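Local coordinates for protein (S)-ureidoglycine aminohydrolase (Escherichia coli, PDB 1RC6) that catalyses the manganese-dependent hydrolysis of (S)-ureidoglycine to (S)-ureidoglycolate and ammonia, a deamination step in anaerobic allantoin degradation, at residues K173-F186 and A246-D258. Residues are numbered along the deposited sequence; the frame is centred on the assembly and turned at random.
Sequences KELGFDMNMHILSF and AFSYIYSKDCNRD
His-182 and Tyr-251 form a hydrogen-bonded pair of the antiparallel strands 179-186 and 247-254, and show how a cupin sheet can have two differently furnished faces. Tyr-251 CG sits between its own backbone N and carbonyl carbon (chi1 75°), which turns the ring back over its neighbour: His-182 CB lies over the ring face, 3.9 Å from the centroid, a CH-pi contact. The two rings, with planes 27° apart, are offset and barely overlap. To one side of this pair Lys-253 CD comes within 3.4 Å of His-182 CE1; to the other, Leu-184 CB sits over one face of Tyr-249, toward its rim. Met-181, Ile-183 and Ile-250 pack on the other face of the sheet, against strand 81-89 of the first cupin domain. Past the strands, Arg-257 grips Leu-175 O end-on, with NH1 at 2.7 Å and NH2 at 2.8 Å, and Asp-178 CB lies over one guanidinium face, near its rim. Asn-256 ND2 donates to Phe-177 O (2.9 Å, N-H...O 163°). A leucine in place of Arg-257 removes both donors to Leu-175 O and would probably leave the 173-178 loop less firmly held. Tyr-249 and Lys-253 probably bind substrate, and Tyr-251 meets the likely manganese ligand His-202 edge-to-face, so this aromatic face probably helps shape the active site.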
loop_
_atom_site.group_PDB
_atom_site.type_symbol
_atom_site.label_atom_id
_atom_site.label_comp_id
_atom_site.label_asym_id
_atom_site.label_seq_id
_atom_site.Cartn_x
_atom_site.Cartn_y
_atom_site.Cartn_z
ATOM N N LYS A 173 13.344 1.457 -11.485
ATOM C CA LYS A 173 14.381 0.945 -10.589
ATOM C C LYS A 173 15.545 1.916 -10.396
ATOM O O LYS A 173 16.360 1.728 -9.507
ATOM C CB LYS A 173 14.927 -0.374 -11.132
ATOM C CG LYS A 173 13.855 -1.318 -11.647
ATOM C CD LYS A 173 13.056 -1.942 -10.521
ATOM C CE LYS A 173 13.648 -3.280 -10.124
ATOM N NZ LYS A 173 13.546 -4.282 -11.228
ATOM N N GLU A 174 15.632 2.943 -11.233
ATOM C CA GLU A 174 16.708 3.931 -11.151
ATOM C C GLU A 174 16.902 4.533 -9.759
ATOM O O GLU A 174 15.941 4.781 -9.027
ATOM C CB GLU A 174 16.468 5.071 -12.157
ATOM C CG GLU A 174 16.859 4.770 -13.596
ATOM C CD GLU A 174 16.168 3.539 -14.162
ATOM O OE1 GLU A 174 14.918 3.509 -14.194
ATOM O OE2 GLU A 174 16.879 2.599 -14.582
ATOM N N LEU A 175 18.156 4.797 -9.418
ATOM C CA LEU A 175 18.504 5.364 -8.129
ATOM C C LEU A 175 17.740 6.631 -7.831
ATOM O O LEU A 175 17.722 7.093 -6.688
ATOM C CB LEU A 175 19.998 5.662 -8.066
ATOM C CG LEU A 175 20.927 4.490 -8.400
ATOM C CD1 LEU A 175 22.361 4.922 -8.202
ATOM C CD2 LEU A 175 20.597 3.292 -7.520
ATOM N N GLY A 176 17.127 7.209 -8.861
ATOM C CA GLY A 176 16.356 8.422 -8.664
ATOM C C GLY A 176 15.279 8.091 -7.654
ATOM O O GLY A 176 14.882 8.935 -6.825
ATOM N N PHE A 177 14.821 6.840 -7.720
ATOM C CA PHE A 177 13.798 6.350 -6.814
ATOM C C PHE A 177 14.423 5.658 -5.607
ATOM O O PHE A 177 15.383 4.906 -5.733
ATOM C CB PHE A 177 12.863 5.393 -7.548
ATOM C CG PHE A 177 11.948 6.074 -8.528
ATOM C CD1 PHE A 177 10.624 6.333 -8.198
ATOM C CD2 PHE A 177 12.424 6.498 -9.763
ATOM C CE1 PHE A 177 9.791 7.009 -9.086
ATOM C CE2 PHE A 177 11.607 7.166 -10.649
ATOM C CZ PHE A 177 10.288 7.424 -10.313
ATOM N N ASP A 178 13.866 5.935 -4.433
ATOM C CA ASP A 178 14.348 5.358 -3.196
ATOM C C ASP A 178 13.302 4.400 -2.615
ATOM O O ASP A 178 13.343 4.065 -1.436
ATOM C CB ASP A 178 14.657 6.475 -2.200
ATOM C CG ASP A 178 13.412 7.197 -1.727
ATOM O OD1 ASP A 178 12.316 6.926 -2.263
ATOM O OD2 ASP A 178 13.536 8.045 -0.814
ATOM N N MET A 179 12.360 3.963 -3.446
ATOM C CA MET A 179 11.326 3.041 -2.991
ATOM C C MET A 179 10.661 2.402 -4.185
ATOM O O MET A 179 10.985 2.715 -5.323
ATOM C CB MET A 179 10.256 3.776 -2.188
ATOM C CG MET A 179 9.600 4.872 -2.980
ATOM S SD MET A 179 7.863 5.106 -2.600
ATOM C CE MET A 179 7.970 6.376 -1.548
ATOM N N ASN A 180 9.733 1.496 -3.916
ATOM C CA ASN A 180 8.991 0.842 -4.973
ATOM C C ASN A 180 7.773 0.157 -4.377
ATOM O O ASN A 180 7.763 -0.171 -3.198
ATOM C CB ASN A 180 9.872 -0.166 -5.699
ATOM C CG ASN A 180 9.455 -0.365 -7.153
ATOM O OD1 ASN A 180 10.254 -0.791 -7.987
ATOM N ND2 ASN A 180 8.203 -0.065 -7.459
ATOM N N MET A 181 6.734 -0.012 -5.185
ATOM C CA MET A 181 5.511 -0.673 -4.752
ATOM C C MET A 181 5.389 -1.930 -5.608
ATOM O O MET A 181 5.698 -1.907 -6.800
ATOM C CB MET A 181 4.283 0.225 -4.979
ATOM C CG MET A 181 4.206 1.502 -4.140
ATOM S SD MET A 181 3.900 1.267 -2.359
ATOM C CE MET A 181 2.894 -0.182 -2.383
ATOM N N HIS A 182 4.960 -3.031 -5.010
ATOM C CA HIS A 182 4.818 -4.264 -5.769
ATOM C C HIS A 182 3.488 -4.937 -5.474
ATOM O O HIS A 182 2.876 -4.697 -4.439
ATOM C CB HIS A 182 5.935 -5.260 -5.424
ATOM C CG HIS A 182 7.315 -4.734 -5.636
ATOM N ND1 HIS A 182 7.978 -3.988 -4.688
ATOM C CD2 HIS A 182 8.161 -4.848 -6.684
ATOM C CE1 HIS A 182 9.178 -3.667 -5.143
ATOM N NE2 HIS A 182 9.312 -4.177 -6.354
ATOM N N ILE A 183 3.052 -5.782 -6.396
ATOM C CA ILE A 183 1.831 -6.545 -6.224
ATOM C C ILE A 183 2.202 -7.993 -6.517
ATOM O O ILE A 183 2.808 -8.275 -7.547
ATOM C CB ILE A 183 0.728 -6.122 -7.213
ATOM C CG1 ILE A 183 -0.079 -4.954 -6.646
ATOM C CG2 ILE A 183 -0.182 -7.315 -7.499
ATOM C CD1 ILE A 183 -1.223 -4.483 -7.554
ATOM N N LEU A 184 1.866 -8.899 -5.604
ATOM C CA LEU A 184 2.138 -10.323 -5.791
ATOM C C LEU A 184 0.803 -11.039 -5.961
ATOM O O LEU A 184 -0.143 -10.776 -5.214
ATOM C CB LEU A 184 2.890 -10.900 -4.588
ATOM C CG LEU A 184 4.390 -11.135 -4.797
ATOM C CD1 LEU A 184 5.052 -11.544 -3.495
ATOM C CD2 LEU A 184 4.583 -12.210 -5.852
ATOM N N SER A 185 0.718 -11.929 -6.946
ATOM C CA SER A 185 -0.518 -12.657 -7.196
ATOM C C SER A 185 -0.251 -14.158 -7.207
ATOM O O SER A 185 0.806 -14.595 -7.653
ATOM C CB SER A 185 -1.120 -12.214 -8.535
ATOM O OG SER A 185 -2.515 -12.484 -8.606
ATOM N N PHE A 186 -1.203 -14.935 -6.688
ATOM C CA PHE A 186 -1.096 -16.397 -6.643
ATOM C C PHE A 186 -2.388 -17.039 -7.123
ATOM O O PHE A 186 -3.414 -16.968 -6.440
ATOM C CB PHE A 186 -0.827 -16.903 -5.226
ATOM C CG PHE A 186 0.511 -16.524 -4.686
ATOM C CD1 PHE A 186 0.771 -15.221 -4.275
ATOM C CD2 PHE A 186 1.512 -17.479 -4.555
ATOM C CE1 PHE A 186 2.021 -14.869 -3.732
ATOM C CE2 PHE A 186 2.759 -17.143 -4.015
ATOM C CZ PHE A 186 3.015 -15.835 -3.601
ATOM N N ALA A 246 -7.977 -15.592 -6.589
ATOM C CA ALA A 246 -6.534 -15.411 -6.711
ATOM C C ALA A 246 -5.969 -14.556 -5.570
ATOM O O ALA A 246 -6.341 -13.390 -5.406
ATOM C CB ALA A 246 -6.203 -14.773 -8.055
ATOM N N PHE A 247 -5.059 -15.143 -4.796
ATOM C CA PHE A 247 -4.431 -14.472 -3.653
ATOM C C PHE A 247 -3.419 -13.395 -4.078
ATOM O O PHE A 247 -2.302 -13.711 -4.480
ATOM C CB PHE A 247 -3.748 -15.532 -2.773
ATOM C CG PHE A 247 -3.115 -14.985 -1.528
ATOM C CD1 PHE A 247 -3.849 -14.200 -0.636
ATOM C CD2 PHE A 247 -1.787 -15.273 -1.226
ATOM C CE1 PHE A 247 -3.263 -13.707 0.550
ATOM C CE2 PHE A 247 -1.190 -14.786 -0.046
ATOM C CZ PHE A 247 -1.928 -14.003 0.841
ATOM N N SER A 248 -3.811 -12.125 -3.996
ATOM C CA SER A 248 -2.902 -11.045 -4.372
ATOM C C SER A 248 -2.873 -9.887 -3.382
ATOM O O SER A 248 -3.904 -9.488 -2.838
ATOM C CB SER A 248 -3.262 -10.491 -5.752
ATOM O OG SER A 248 -4.422 -9.684 -5.694
ATOM N N TYR A 249 -1.681 -9.340 -3.163
ATOM C CA TYR A 249 -1.525 -8.209 -2.264
ATOM C C TYR A 249 -0.497 -7.200 -2.766
ATOM O O TYR A 249 0.453 -7.553 -3.463
ATOM C CB TYR A 249 -1.138 -8.677 -0.862
ATOM C CG TYR A 249 0.194 -9.372 -0.761
ATOM C CD1 TYR A 249 0.304 -10.752 -0.936
ATOM C CD2 TYR A 249 1.345 -8.655 -0.436
ATOM C CE1 TYR A 249 1.541 -11.409 -0.777
ATOM C CE2 TYR A 249 2.583 -9.294 -0.280
ATOM C CZ TYR A 249 2.670 -10.667 -0.449
ATOM O OH TYR A 249 3.889 -11.275 -0.284
ATOM N N ILE A 250 -0.703 -5.937 -2.405
ATOM C CA ILE A 250 0.192 -4.867 -2.804
ATOM C C ILE A 250 1.066 -4.538 -1.611
ATOM O O ILE A 250 0.616 -4.629 -0.476
ATOM C CB ILE A 250 -0.607 -3.625 -3.231
ATOM C CG1 ILE A 250 0.345 -2.535 -3.728
ATOM C CG2 ILE A 250 -1.480 -3.137 -2.066
ATOM C CD1 ILE A 250 -0.364 -1.405 -4.429
ATOM N N TYR A 251 2.317 -4.168 -1.857
ATOM C CA TYR A 251 3.205 -3.850 -0.755
ATOM C C TYR A 251 4.361 -2.938 -1.114
ATOM O O TYR A 251 4.910 -3.005 -2.214
ATOM C CB TYR A 251 3.758 -5.136 -0.132
ATOM C CG TYR A 251 4.823 -5.826 -0.952
ATOM C CD1 TYR A 251 4.484 -6.745 -1.957
ATOM C CD2 TYR A 251 6.177 -5.575 -0.714
ATOM C CE1 TYR A 251 5.472 -7.401 -2.702
ATOM C CE2 TYR A 251 7.176 -6.226 -1.458
ATOM C CZ TYR A 251 6.813 -7.133 -2.446
ATOM O OH TYR A 251 7.801 -7.754 -3.179
ATOM N N SER A 252 4.740 -2.106 -0.153
ATOM C CA SER A 252 5.823 -1.160 -0.315
ATOM C C SER A 252 7.171 -1.771 0.032
ATOM O O SER A 252 7.248 -2.854 0.592
ATOM C CB SER A 252 5.571 0.061 0.554
ATOM O OG SER A 252 5.286 -0.315 1.887
ATOM N N LYS A 253 8.233 -1.051 -0.300
ATOM C CA LYS A 253 9.592 -1.507 -0.074
ATOM C C LYS A 253 10.542 -0.360 -0.383
ATOM O O LYS A 253 10.528 0.167 -1.483
ATOM C CB LYS A 253 9.873 -2.679 -1.018
ATOM C CG LYS A 253 11.331 -2.889 -1.383
ATOM C CD LYS A 253 11.465 -3.714 -2.668
ATOM C CE LYS A 253 12.920 -4.102 -2.965
ATOM N NZ LYS A 253 13.499 -5.056 -1.961
ATOM N N ASP A 254 11.351 0.044 0.586
ATOM C CA ASP A 254 12.330 1.108 0.359
ATOM C C ASP A 254 13.536 0.441 -0.315
ATOM O O ASP A 254 13.792 -0.748 -0.103
ATOM C CB ASP A 254 12.770 1.741 1.681
ATOM C CG ASP A 254 13.417 0.741 2.615
ATOM O OD1 ASP A 254 12.700 -0.119 3.165
ATOM O OD2 ASP A 254 14.644 0.804 2.791
ATOM N N CYS A 255 14.278 1.196 -1.120
ATOM C CA CYS A 255 15.420 0.624 -1.819
ATOM C C CYS A 255 16.380 1.650 -2.387
ATOM O O CYS A 255 16.171 2.856 -2.269
ATOM C CB CYS A 255 14.924 -0.246 -2.961
ATOM S SG CYS A 255 13.883 0.681 -4.122
ATOM N N ASN A 256 17.437 1.142 -3.015
ATOM C CA ASN A 256 18.470 1.959 -3.645
ATOM C C ASN A 256 19.171 2.981 -2.755
ATOM O O ASN A 256 19.723 3.959 -3.264
ATOM C CB ASN A 256 17.908 2.703 -4.857
ATOM C CG ASN A 256 17.253 1.779 -5.870
ATOM O OD1 ASN A 256 17.602 0.594 -5.997
ATOM N ND2 ASN A 256 16.307 2.332 -6.620
ATOM N N ARG A 257 19.178 2.777 -1.446
ATOM C CA ARG A 257 19.850 3.740 -0.585
ATOM C C ARG A 257 20.742 3.094 0.460
ATOM O O ARG A 257 20.467 1.991 0.927
ATOM C CB ARG A 257 18.823 4.634 0.106
ATOM C CG ARG A 257 18.058 5.525 -0.840
ATOM C CD ARG A 257 18.928 6.670 -1.360
ATOM N NE ARG A 257 18.190 7.554 -2.271
ATOM C CZ ARG A 257 17.949 7.286 -3.554
ATOM N NH1 ARG A 257 17.264 8.147 -4.292
ATOM N NH2 ARG A 257 18.407 6.164 -4.101
ATOM N N ASP A 258 21.822 3.781 0.812
ATOM C CA ASP A 258 22.741 3.291 1.834
ATOM C C ASP A 258 22.070 3.642 3.154
ATOM O O ASP A 258 21.060 4.338 3.171
ATOM C CB ASP A 258 24.081 4.021 1.735
ATOM C CG ASP A 258 25.140 3.442 2.650
ATOM O OD1 ASP A 258 26.193 4.089 2.795
ATOM O OD2 ASP A 258 24.945 2.348 3.219
#